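Local coordinates for protein alpha-ketoglutarate-dependent 2,4-dichlorophenoxyacetate dioxygenase (Bradyrhizobium diazoefficiens, PDB 5BKE) that probably catalyses 2-oxoglutarate-dependent oxidation of aryloxyalkanoate herbicides such as 2,4-dichlorophenoxyacetate at a metal centre in a cupin-type fold, at residues H105-G110 and Y173-L178; C112-D117 and M263-R268; A125-L130 and D258-M263. All coordinates share one frame; numbering follows the deposited sequence.

All three contacts are buried, at different depths. Interaction 1 is farthest from the chain centre: it packs helix 103-108 and the turn after it against helix 171-176, through cation-pi and apolar contacts, beside a second subunit. Interaction 2 lies deeper and is the metal site itself, where a loop pairs with strand 262-266 and both supply ligands to manganese; its arginines reach the same second subunit. Interaction 3, the most central, is joined by hydrogen bonds of Asn259, with the Asp258 carboxylate bracing its own turn. Interactions 2 and 3 share Met263 and strand 262-266, and Ser128 and Asn259 of the latter grip Asp117 of the former. Leu113 of interaction 2 packs on Ser174 and Leu178 of interaction 1.

Interaction 1 of 3, residues H105-G110 and Y173-L178; sequences HLFNLG and YSRGSL
Phe107 and Arg175 meet through two torsions: the phenylalanine places CG opposite its own backbone N (chi1 -164°), swinging the ring round toward the arginine, and Arg175 bends at chi2 (-49°), which lays its chain across that ring. This is a buried helix-helix contact outside the jelly-roll core, between helix 103-108 with its following 3-10 turn and helix 171-176. Arg175 NE stands 3.4 Å above the middle of the Phe107 ring. CZ lies 4.3 Å from the ring centroid, a cation-pi contact over the face, while CD makes a CH-pi contact with that face. The guanidinium is steeply inclined to the ring rather than stacked flat on it. A flat aromatic suits this place because one face can take both the methylene groups and the charge. An alanine here has no ring to offer, and the Arg175 chain would probably be left over a gap, its charge without an aromatic face and freer to swing. Phe180 meets the Phe107 ring edge-to-face.

Gly110 suits one face of the guanidinium: its CA sits 3.4 Å above that plane, and a side chain there would collide with CZ. Next to it along the turn, Leu178 CD1 lies against the backbone, 3.6 Å from Leu109 O, and also touches Leu109 CB. These leucines are covered by the second subunit, with Leu109 on its Pro225 and Leu178 on its Leu229. One water completes the join, donating to Gly110 O at 2.7 Å and accepting from Arg175 NH2 at 3.1 Å.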
loop_
_atom_site.group_PDB
_atom_site.type_symbol
_atom_site.label_atom_id
_atom_site.label_comp_id
_atom_site.label_asym_id
_atom_site.label_seq_id
_atom_site.Cartn_x
_atom_site.Cartn_y
_atom_site.Cartn_z
ATOM N N HIS C 105 -20.166 46.073 31.375
ATOM C CA HIS C 105 -20.506 44.658 31.480
ATOM C C HIS C 105 -21.109 44.112 30.179
ATOM O O HIS C 105 -20.686 43.055 29.707
ATOM C CB HIS C 105 -21.437 44.397 32.674
ATOM C CG HIS C 105 -21.934 42.987 32.753
ATOM N ND1 HIS C 105 -23.253 42.649 32.537
ATOM C CD2 HIS C 105 -21.283 41.825 32.999
ATOM C CE1 HIS C 105 -23.397 41.342 32.661
ATOM N NE2 HIS C 105 -22.215 40.819 32.937
ATOM N N LEU C 106 -22.065 44.846 29.603
ATOM C CA LEU C 106 -22.754 44.431 28.369
ATOM C C LEU C 106 -21.812 44.259 27.172
ATOM O O LEU C 106 -22.016 43.366 26.343
ATOM C CB LEU C 106 -23.909 45.385 28.020
ATOM C CG LEU C 106 -25.182 45.451 28.888
ATOM C CD1 LEU C 106 -26.185 46.413 28.263
ATOM C CD2 LEU C 106 -25.841 44.093 29.138
ATOM N N PHE C 107 -20.789 45.110 27.106
ATOM C CA PHE C 107 -19.702 44.986 26.137
ATOM C C PHE C 107 -18.814 43.762 26.446
ATOM O O PHE C 107 -18.425 43.041 25.524
ATOM C CB PHE C 107 -18.882 46.279 26.108
ATOM C CG PHE C 107 -17.982 46.416 24.902
ATOM C CD1 PHE C 107 -16.655 45.941 24.932
ATOM C CD2 PHE C 107 -18.440 47.050 23.737
ATOM C CE1 PHE C 107 -15.820 46.079 23.821
ATOM C CE2 PHE C 107 -17.606 47.193 22.630
ATOM C CZ PHE C 107 -16.300 46.705 22.670
ATOM N N ASN C 108 -18.516 43.533 27.734
ATOM C CA ASN C 108 -17.706 42.383 28.213
ATOM C C ASN C 108 -18.349 41.016 27.966
ATOM O O ASN C 108 -17.666 39.992 27.997
ATOM C CB ASN C 108 -17.417 42.497 29.713
ATOM C CG ASN C 108 -16.395 43.569 30.052
ATOM O OD1 ASN C 108 -15.831 44.237 29.174
ATOM N ND2 ASN C 108 -16.151 43.739 31.350
ATOM N N LEU C 109 -19.663 41.012 27.754
ATOM C CA LEU C 109 -20.411 39.811 27.397
ATOM C C LEU C 109 -20.022 39.285 26.011
ATOM O O LEU C 109 -20.250 38.114 25.707
ATOM C CB LEU C 109 -21.922 40.055 27.504
ATOM C CG LEU C 109 -22.510 40.144 28.923
ATOM C CD1 LEU C 109 -23.990 40.495 28.870
ATOM C CD2 LEU C 109 -22.288 38.859 29.727
ATOM N N GLY C 110 -19.415 40.157 25.200
ATOM C CA GLY C 110 -18.757 39.788 23.951
ATOM C C GLY C 110 -17.789 38.619 24.066
ATOM O O GLY C 110 -17.682 37.814 23.144
ATOM N N TYR C 173 -19.249 44.291 14.934
ATOM C CA TYR C 173 -19.922 43.067 14.465
ATOM C C TYR C 173 -20.217 42.081 15.604
ATOM O O TYR C 173 -21.335 41.561 15.704
ATOM C CB TYR C 173 -19.125 42.371 13.365
ATOM C CG TYR C 173 -19.169 43.018 11.994
ATOM C CD1 TYR C 173 -20.388 43.318 11.369
ATOM C CD2 TYR C 173 -17.980 43.283 11.288
ATOM C CE1 TYR C 173 -20.424 43.890 10.101
ATOM C CE2 TYR C 173 -18.005 43.855 10.018
ATOM C CZ TYR C 173 -19.228 44.155 9.427
ATOM O OH TYR C 173 -19.266 44.720 8.168
ATOM N N SER C 174 -19.219 41.844 16.454
ATOM C CA SER C 174 -19.366 40.948 17.595
ATOM C C SER C 174 -20.357 41.474 18.632
ATOM O O SER C 174 -21.199 40.713 19.117
ATOM C CB SER C 174 -18.020 40.650 18.243
ATOM O OG SER C 174 -17.369 41.838 18.641
ATOM N N ARG C 175 -20.255 42.765 18.958
ATOM C CA ARG C 175 -21.174 43.395 19.906
ATOM C C ARG C 175 -22.543 43.578 19.276
ATOM O O ARG C 175 -23.553 43.455 19.954
ATOM C CB ARG C 175 -20.629 44.722 20.455
ATOM C CG ARG C 175 -19.277 44.639 21.150
ATOM C CD ARG C 175 -19.195 43.517 22.174
ATOM N NE ARG C 175 -17.865 43.354 22.779
ATOM C CZ ARG C 175 -16.954 42.445 22.421
ATOM N NH1 ARG C 175 -15.801 42.387 23.073
ATOM N NH2 ARG C 175 -17.180 41.591 21.427
ATOM N N GLY C 176 -22.563 43.815 17.965
ATOM C CA GLY C 176 -23.804 43.884 17.189
ATOM C C GLY C 176 -24.677 42.642 17.184
ATOM O O GLY C 176 -25.909 42.751 17.176
ATOM N N SER C 177 -24.062 41.459 17.177
ATOM C CA SER C 177 -24.841 40.209 17.237
ATOM C C SER C 177 -25.462 39.972 18.620
ATOM O O SER C 177 -26.397 39.176 18.759
ATOM C CB SER C 177 -24.015 39.000 16.772
ATOM O OG SER C 177 -22.845 38.854 17.544
ATOM N N LEU C 178 -24.943 40.669 19.631
ATOM C CA LEU C 178 -25.502 40.626 20.976
ATOM C C LEU C 178 -26.538 41.725 21.228
ATOM O O LEU C 178 -27.095 41.792 22.316
ATOM C CB LEU C 178 -24.385 40.666 22.032
ATOM C CG LEU C 178 -23.467 39.434 22.180
ATOM C CD1 LEU C 178 -22.502 39.615 23.337
ATOM C CD2 LEU C 178 -24.239 38.131 22.348
HETATM O O HOH W 1 -16.320 38.692 20.979
#

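Interaction 2 of 3, residues C112-D117 and M263-R268; sequences CLWHSD and MHRVRR. With MN (manganese (II) ion), chain N; OGA (N-oxalylglycine), chain O.
His115 and His264 face each other across a single antiparallel, hydrogen-bonded bridge that joins a loop to strand 262-266, each backbone N-H donating a hydrogen bond to the other's O. Their rings are inclined at 58°, neither stacked nor edge-to-face, with centroids 4.1 Å apart, and both turn NE2 onto one manganese. Each CG takes the crowded position between backbone N and carbonyl carbon (chi1 72° in His115), which bends the two imidazoles back so that their ends converge on the metal. The His115 ring is fixed in rotation by ND1, which donates to Leu113 O at 2.9 Å within the ring plane, leaving NE2 for the metal at 2.0 Å. Asp117 adds OD1 at 2.1 Å; its other oxygen, OD2, is hydrogen-bonded to Ser128.

Farther along, the side chains of Trp114 and Arg265 cross at a slant, but their indole and guanidinium planes are only 20° apart. Trp114 NE1 sits 3.2 Å above the guanidinium, and Arg265 CD makes a CH-pi contact with the five-membered ring. Arg267 NE covers the opposite face of that guanidinium, and the like charges are probably offset by carboxylates: Glu143 makes salt bridges to both, Glu236 of the second subunit to Arg265 and Asp233 of the second subunit to Arg267. Water links Arg265 NH1 to Cys112 O. Val266 turns its small branched side chain to the N-oxalylglycine carboxylate, with CB 3.6 Å from O4.

His115, Asp117 and His264 form the facial triad of two histidines and one carboxylate of this dioxygenase family. N-oxalylglycine, an analogue of 2-oxoglutarate, chelates the same metal through O1 and O2', consistent with manganese standing in for the iron of the working enzyme and the ligand for its oxidisable cosubstrate.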
loop_
_atom_site.group_PDB
_atom_site.type_symbol
_atom_site.label_atom_id
_atom_site.label_comp_id
_atom_site.label_asym_id
_atom_site.label_seq_id
_atom_site.Cartn_x
_atom_site.Cartn_y
_atom_site.Cartn_z
ATOM N N CYS C 112 -18.163 36.008 25.610
ATOM C CA CYS C 112 -18.911 34.761 25.637
ATOM C C CYS C 112 -19.057 34.147 24.269
ATOM O O CYS C 112 -19.431 32.981 24.153
ATOM C CB CYS C 112 -20.283 34.946 26.293
ATOM S SG CYS C 112 -20.180 35.329 28.053
ATOM N N LEU C 113 -18.779 34.940 23.237
ATOM C CA LEU C 113 -18.762 34.454 21.857
ATOM C C LEU C 113 -17.383 33.914 21.472
ATOM O O LEU C 113 -16.361 34.385 21.986
ATOM C CB LEU C 113 -19.210 35.556 20.897
ATOM C CG LEU C 113 -20.550 36.254 21.155
ATOM C CD1 LEU C 113 -20.674 37.501 20.289
ATOM C CD2 LEU C 113 -21.728 35.313 20.915
ATOM N N TRP C 114 -17.367 32.909 20.590
ATOM C CA TRP C 114 -16.125 32.344 20.035
ATOM C C TRP C 114 -15.374 33.423 19.270
ATOM O O TRP C 114 -15.915 34.026 18.343
ATOM C CB TRP C 114 -16.419 31.180 19.088
ATOM C CG TRP C 114 -16.809 29.879 19.747
ATOM C CD1 TRP C 114 -18.052 29.318 19.778
ATOM C CD2 TRP C 114 -15.945 28.978 20.451
ATOM N NE1 TRP C 114 -18.021 28.119 20.463
ATOM C CE2 TRP C 114 -16.740 27.882 20.878
ATOM C CE3 TRP C 114 -14.569 28.982 20.757
ATOM C CZ2 TRP C 114 -16.211 26.803 21.601
ATOM C CZ3 TRP C 114 -14.044 27.915 21.473
ATOM C CH2 TRP C 114 -14.869 26.833 21.887
ATOM N N HIS C 115 -14.131 33.671 19.674
ATOM C CA HIS C 115 -13.343 34.764 19.119
ATOM C C HIS C 115 -11.853 34.474 19.171
ATOM O O HIS C 115 -11.397 33.617 19.935
ATOM C CB HIS C 115 -13.668 36.106 19.829
ATOM C CG HIS C 115 -13.148 36.216 21.236
ATOM N ND1 HIS C 115 -13.827 35.703 22.321
ATOM C CD2 HIS C 115 -12.038 36.809 21.736
ATOM C CE1 HIS C 115 -13.149 35.965 23.427
ATOM N NE2 HIS C 115 -12.055 36.629 23.099
ATOM N N SER C 116 -11.113 35.200 18.337
ATOM C CA SER C 116 -9.652 35.256 18.376
ATOM C C SER C 116 -9.315 36.704 18.752
ATOM O O SER C 116 -9.894 37.636 18.177
ATOM C CB SER C 116 -9.090 34.875 17.004
ATOM O OG SER C 116 -7.683 34.854 17.010
ATOM N N ASP C 117 -8.427 36.900 19.727
ATOM C CA ASP C 117 -8.231 38.233 20.314
ATOM C C ASP C 117 -7.639 39.197 19.301
ATOM O O ASP C 117 -6.728 38.823 18.522
ATOM C CB ASP C 117 -7.309 38.205 21.542
ATOM C CG ASP C 117 -7.935 37.550 22.757
ATOM O OD1 ASP C 117 -9.170 37.601 22.942
ATOM O OD2 ASP C 117 -7.154 36.992 23.556
ATOM N N MET C 263 -9.585 29.691 18.400
ATOM C CA MET C 263 -10.613 30.543 18.977
ATOM C C MET C 263 -10.785 30.169 20.438
ATOM O O MET C 263 -10.364 29.087 20.873
ATOM C CB MET C 263 -11.951 30.379 18.266
ATOM C CG MET C 263 -12.048 31.109 16.943
ATOM S SD MET C 263 -13.743 31.368 16.436
ATOM C CE MET C 263 -14.351 29.673 16.322
ATOM N N HIS C 264 -11.408 31.070 21.191
ATOM C CA HIS C 264 -11.742 30.821 22.585
ATOM C C HIS C 264 -13.007 31.583 22.982
ATOM O O HIS C 264 -13.470 32.478 22.247
ATOM C CB HIS C 264 -10.555 31.140 23.503
ATOM C CG HIS C 264 -10.169 32.577 23.499
ATOM N ND1 HIS C 264 -9.394 33.131 22.506
ATOM C CD2 HIS C 264 -10.475 33.584 24.350
ATOM C CE1 HIS C 264 -9.245 34.419 22.743
ATOM N NE2 HIS C 264 -9.878 34.715 23.862
ATOM N N ARG C 265 -13.583 31.188 24.118
ATOM C CA ARG C 265 -14.776 31.833 24.689
ATOM C C ARG C 265 -14.905 31.508 26.178
ATOM O O ARG C 265 -14.362 30.510 26.664
ATOM C CB ARG C 265 -16.057 31.443 23.931
ATOM C CG ARG C 265 -16.488 29.985 24.096
ATOM C CD ARG C 265 -17.932 29.768 23.687
ATOM N NE ARG C 265 -18.321 28.353 23.800
ATOM C CZ ARG C 265 -19.491 27.852 23.408
ATOM N NH1 ARG C 265 -20.412 28.627 22.842
ATOM N NH2 ARG C 265 -19.739 26.557 23.573
ATOM N N VAL C 266 -15.620 32.366 26.898
ATOM C CA VAL C 266 -15.963 32.100 28.293
ATOM C C VAL C 266 -17.445 31.702 28.336
ATOM O O VAL C 266 -18.272 32.276 27.610
ATOM C CB VAL C 266 -15.594 33.292 29.228
ATOM C CG1 VAL C 266 -16.236 34.602 28.768
ATOM C CG2 VAL C 266 -15.930 33.004 30.689
ATOM N N ARG C 267 -17.763 30.689 29.140
ATOM C CA ARG C 267 -19.162 30.263 29.328
ATOM C C ARG C 267 -19.868 31.147 30.365
ATOM O O ARG C 267 -19.209 31.773 31.203
ATOM C CB ARG C 267 -19.254 28.771 29.713
ATOM C CG ARG C 267 -18.633 27.783 28.717
ATOM C CD ARG C 267 -19.060 28.028 27.266
ATOM N NE ARG C 267 -20.501 27.862 27.027
ATOM C CZ ARG C 267 -21.119 26.693 26.824
ATOM N NH1 ARG C 267 -22.430 26.667 26.609
ATOM N NH2 ARG C 267 -20.438 25.547 26.829
ATOM N N ARG C 268 -21.201 31.197 30.290
ATOM C CA ARG C 268 -22.029 31.978 31.222
ATOM C C ARG C 268 -21.616 31.778 32.677
ATOM O O ARG C 268 -21.325 30.661 33.106
ATOM C CB ARG C 268 -23.517 31.661 31.031
ATOM C CG ARG C 268 -24.220 32.566 30.019
ATOM C CD ARG C 268 -25.650 32.125 29.681
ATOM N NE ARG C 268 -26.401 31.577 30.822
ATOM C CZ ARG C 268 -27.025 32.297 31.761
ATOM N NH1 ARG C 268 -27.015 33.630 31.731
ATOM N NH2 ARG C 268 -27.664 31.674 32.742
HETATM MN MN MN N . -10.452 36.807 24.367
HETATM C C1 OGA O . -9.622 36.999 27.008
HETATM C C2 OGA O . -10.844 36.233 27.121
HETATM C C4 OGA O . -12.271 34.884 28.601
HETATM C C5 OGA O . -12.311 34.656 30.087
HETATM O O1 OGA O . -9.210 37.258 25.851
HETATM O O2 OGA O . -9.021 37.327 28.055
HETATM O "O2'" OGA O . -11.609 36.218 26.162
HETATM O O3 OGA O . -12.345 35.672 30.819
HETATM N N1 OGA O . -11.033 35.562 28.249
HETATM O O4 OGA O . -12.291 33.480 30.519
HETATM O O HOH W 2 -20.394 31.222 26.007
HETATM O O HOH W 3 -20.562 31.312 22.200
#

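Interaction 3 of 3, residues A125-L130 and D258-M263; sequences AKFSLL and DNRQTM. With OGA (N-oxalylglycine), chain O.
Phe127 and Asp258 form an antiparallel non-hydrogen-bonded pair at the core of the chain, where strand 127-132 of the larger sheet runs beside the end of strand 254-258 and the turn leading from it into strand 262-266. The next residue, Asn259, does most of the joining. Its backbone N reaches Lys126 O at 2.9 Å, and its ND2 gives that same oxygen a longer bond of 3.2 Å from well above the carbonyl plane. With its other hydrogen ND2 binds Ser128 OG at 2.8 Å, squarely in the amide plane. A short amide suits the site, having two N-H groups for Lys126 O and Ser128 OG and an oxygen, OD1, left to accept from Asp117 N.

Asp258 holds the turn in shape. Its OD1 accepts from Arg260 N, making an Asx turn, and its syn lone pair takes Arg260 NE at 3.0 Å in a salt bridge. The carboxylate stands steeply to the Phe127 ring (planes 80° apart) and meets its edge, with CG 3.7 Å from Phe127 CE1. Arg260, bent at chi3 (-63°), brings its guanidinium against Lys126, whose CG lies 3.7 Å over its centre. The two long chains run alongside each other, and the lysine charge is met by Glu34 while Arg260 is held by Asp258.

Ser128 and Asn259 OD1 thus position the metal ligand Asp117 and form part of its second shell, set in the double-stranded beta-helix (jelly-roll) fold of the cupin-type 2-oxoglutarate dioxygenases.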
loop_
_atom_site.group_PDB
_atom_site.type_symbol
_atom_site.label_atom_id
_atom_site.label_comp_id
_atom_site.label_asym_id
_atom_site.label_seq_id
_atom_site.Cartn_x
_atom_site.Cartn_y
_atom_site.Cartn_z
ATOM N N ALA C 125 -3.205 40.047 17.426
ATOM C CA ALA C 125 -2.370 39.538 18.520
ATOM C C ALA C 125 -1.707 38.184 18.221
ATOM O O ALA C 125 -2.249 37.375 17.478
ATOM C CB ALA C 125 -3.197 39.433 19.783
ATOM N N LYS C 126 -0.522 37.984 18.793
ATOM C CA LYS C 126 0.160 36.708 18.793
ATOM C C LYS C 126 -0.353 35.870 19.985
ATOM O O LYS C 126 -1.311 35.103 19.827
ATOM C CB LYS C 126 1.675 36.943 18.842
ATOM C CG LYS C 126 2.531 35.736 18.514
ATOM C CD LYS C 126 4.003 36.114 18.533
ATOM C CE LYS C 126 4.880 34.926 18.913
ATOM N NZ LYS C 126 6.328 35.274 18.966
ATOM N N PHE C 127 0.240 36.044 21.170
ATOM C CA PHE C 127 -0.167 35.274 22.359
ATOM C C PHE C 127 -0.998 36.105 23.316
ATOM O O PHE C 127 -0.755 37.313 23.480
ATOM C CB PHE C 127 1.040 34.719 23.135
ATOM C CG PHE C 127 1.924 33.776 22.346
ATOM C CD1 PHE C 127 1.465 33.112 21.203
ATOM C CD2 PHE C 127 3.220 33.520 22.785
ATOM C CE1 PHE C 127 2.291 32.243 20.503
ATOM C CE2 PHE C 127 4.053 32.641 22.090
ATOM C CZ PHE C 127 3.588 32.010 20.942
ATOM N N SER C 128 -1.966 35.452 23.943
ATOM C CA SER C 128 -2.675 35.986 25.099
ATOM C C SER C 128 -2.419 35.114 26.326
ATOM O O SER C 128 -2.429 33.877 26.234
ATOM C CB SER C 128 -4.168 36.037 24.834
ATOM O OG SER C 128 -4.481 36.874 23.737
ATOM N N LEU C 129 -2.211 35.758 27.471
ATOM C CA LEU C 129 -1.843 35.052 28.710
ATOM C C LEU C 129 -2.796 35.420 29.845
ATOM O O LEU C 129 -2.772 36.555 30.325
ATOM C CB LEU C 129 -0.399 35.375 29.104
ATOM C CG LEU C 129 0.736 34.998 28.151
ATOM C CD1 LEU C 129 0.932 35.973 26.994
ATOM C CD2 LEU C 129 2.012 34.883 28.960
ATOM N N LEU C 130 -3.610 34.457 30.283
ATOM C CA LEU C 130 -4.670 34.713 31.261
ATOM C C LEU C 130 -4.412 34.104 32.642
ATOM O O LEU C 130 -4.234 32.885 32.786
ATOM C CB LEU C 130 -6.023 34.256 30.710
ATOM C CG LEU C 130 -7.294 34.751 31.405
ATOM C CD1 LEU C 130 -7.417 36.260 31.285
ATOM C CD2 LEU C 130 -8.520 34.078 30.811
ATOM N N ASP C 258 -2.283 30.703 21.528
ATOM C CA ASP C 258 -1.886 31.321 20.282
ATOM C C ASP C 258 -3.133 31.714 19.511
ATOM O O ASP C 258 -3.904 30.856 19.050
ATOM C CB ASP C 258 -0.978 30.400 19.459
ATOM C CG ASP C 258 -0.395 31.092 18.230
ATOM O OD1 ASP C 258 -0.675 32.295 17.993
ATOM O OD2 ASP C 258 0.369 30.427 17.495
ATOM N N ASN C 259 -3.330 33.029 19.374
ATOM C CA ASN C 259 -4.504 33.576 18.658
ATOM C C ASN C 259 -4.475 33.248 17.165
ATOM O O ASN C 259 -5.520 33.214 16.515
ATOM C CB ASN C 259 -4.616 35.094 18.886
ATOM C CG ASN C 259 -5.077 35.433 20.301
ATOM O OD1 ASN C 259 -6.235 35.179 20.682
ATOM N ND2 ASN C 259 -4.166 35.983 21.094
ATOM N N ARG C 260 -3.272 32.981 16.650
ATOM C CA ARG C 260 -3.053 32.663 15.236
ATOM C C ARG C 260 -3.530 31.238 14.841
ATOM O O ARG C 260 -3.662 30.945 13.640
ATOM C CB ARG C 260 -1.573 32.867 14.858
ATOM C CG ARG C 260 -0.981 34.206 15.317
ATOM C CD ARG C 260 0.525 34.284 15.118
ATOM N NE ARG C 260 1.234 33.286 15.915
ATOM C CZ ARG C 260 2.551 33.095 15.918
ATOM N NH1 ARG C 260 3.355 33.850 15.172
ATOM N NH2 ARG C 260 3.071 32.145 16.689
ATOM N N GLN C 261 -3.833 30.404 15.849
ATOM C CA GLN C 261 -4.195 28.989 15.664
ATOM C C GLN C 261 -5.498 28.565 16.340
ATOM O O GLN C 261 -5.876 27.387 16.240
ATOM C CB GLN C 261 -3.074 28.078 16.189
ATOM C CG GLN C 261 -1.725 28.297 15.537
ATOM C CD GLN C 261 -0.690 27.322 16.025
ATOM O OE1 GLN C 261 -0.522 26.257 15.436
ATOM N NE2 GLN C 261 0.018 27.674 17.108
ATOM N N THR C 262 -6.164 29.495 17.036
ATOM C CA THR C 262 -7.282 29.157 17.919
ATOM C C THR C 262 -8.434 30.156 17.912
ATOM O O THR C 262 -8.289 31.297 17.469
ATOM C CB THR C 262 -6.850 29.054 19.405
ATOM O OG1 THR C 262 -6.361 30.330 19.853
ATOM C CG2 THR C 262 -5.800 27.963 19.644
ATOM N N MET C 263 -9.585 29.691 18.400
ATOM C CA MET C 263 -10.613 30.543 18.977
ATOM C C MET C 263 -10.785 30.169 20.438
ATOM O O MET C 263 -10.364 29.087 20.873
ATOM C CB MET C 263 -11.951 30.379 18.266
ATOM C CG MET C 263 -12.048 31.109 16.943
ATOM S SD MET C 263 -13.743 31.368 16.436
ATOM C CE MET C 263 -14.351 29.673 16.322
HETATM C C1 OGA O . -9.622 36.999 27.008
HETATM C C2 OGA O . -10.844 36.233 27.121
HETATM C C4 OGA O . -12.271 34.884 28.601
HETATM C C5 OGA O . -12.311 34.656 30.087
HETATM O O1 OGA O . -9.210 37.258 25.851
HETATM O O2 OGA O . -9.021 37.327 28.055
HETATM O "O2'" OGA O . -11.609 36.218 26.162
HETATM O O3 OGA O . -12.345 35.672 30.819
HETATM N N1 OGA O . -11.033 35.562 28.249
HETATM O O4 OGA O . -12.291 33.480 30.519
#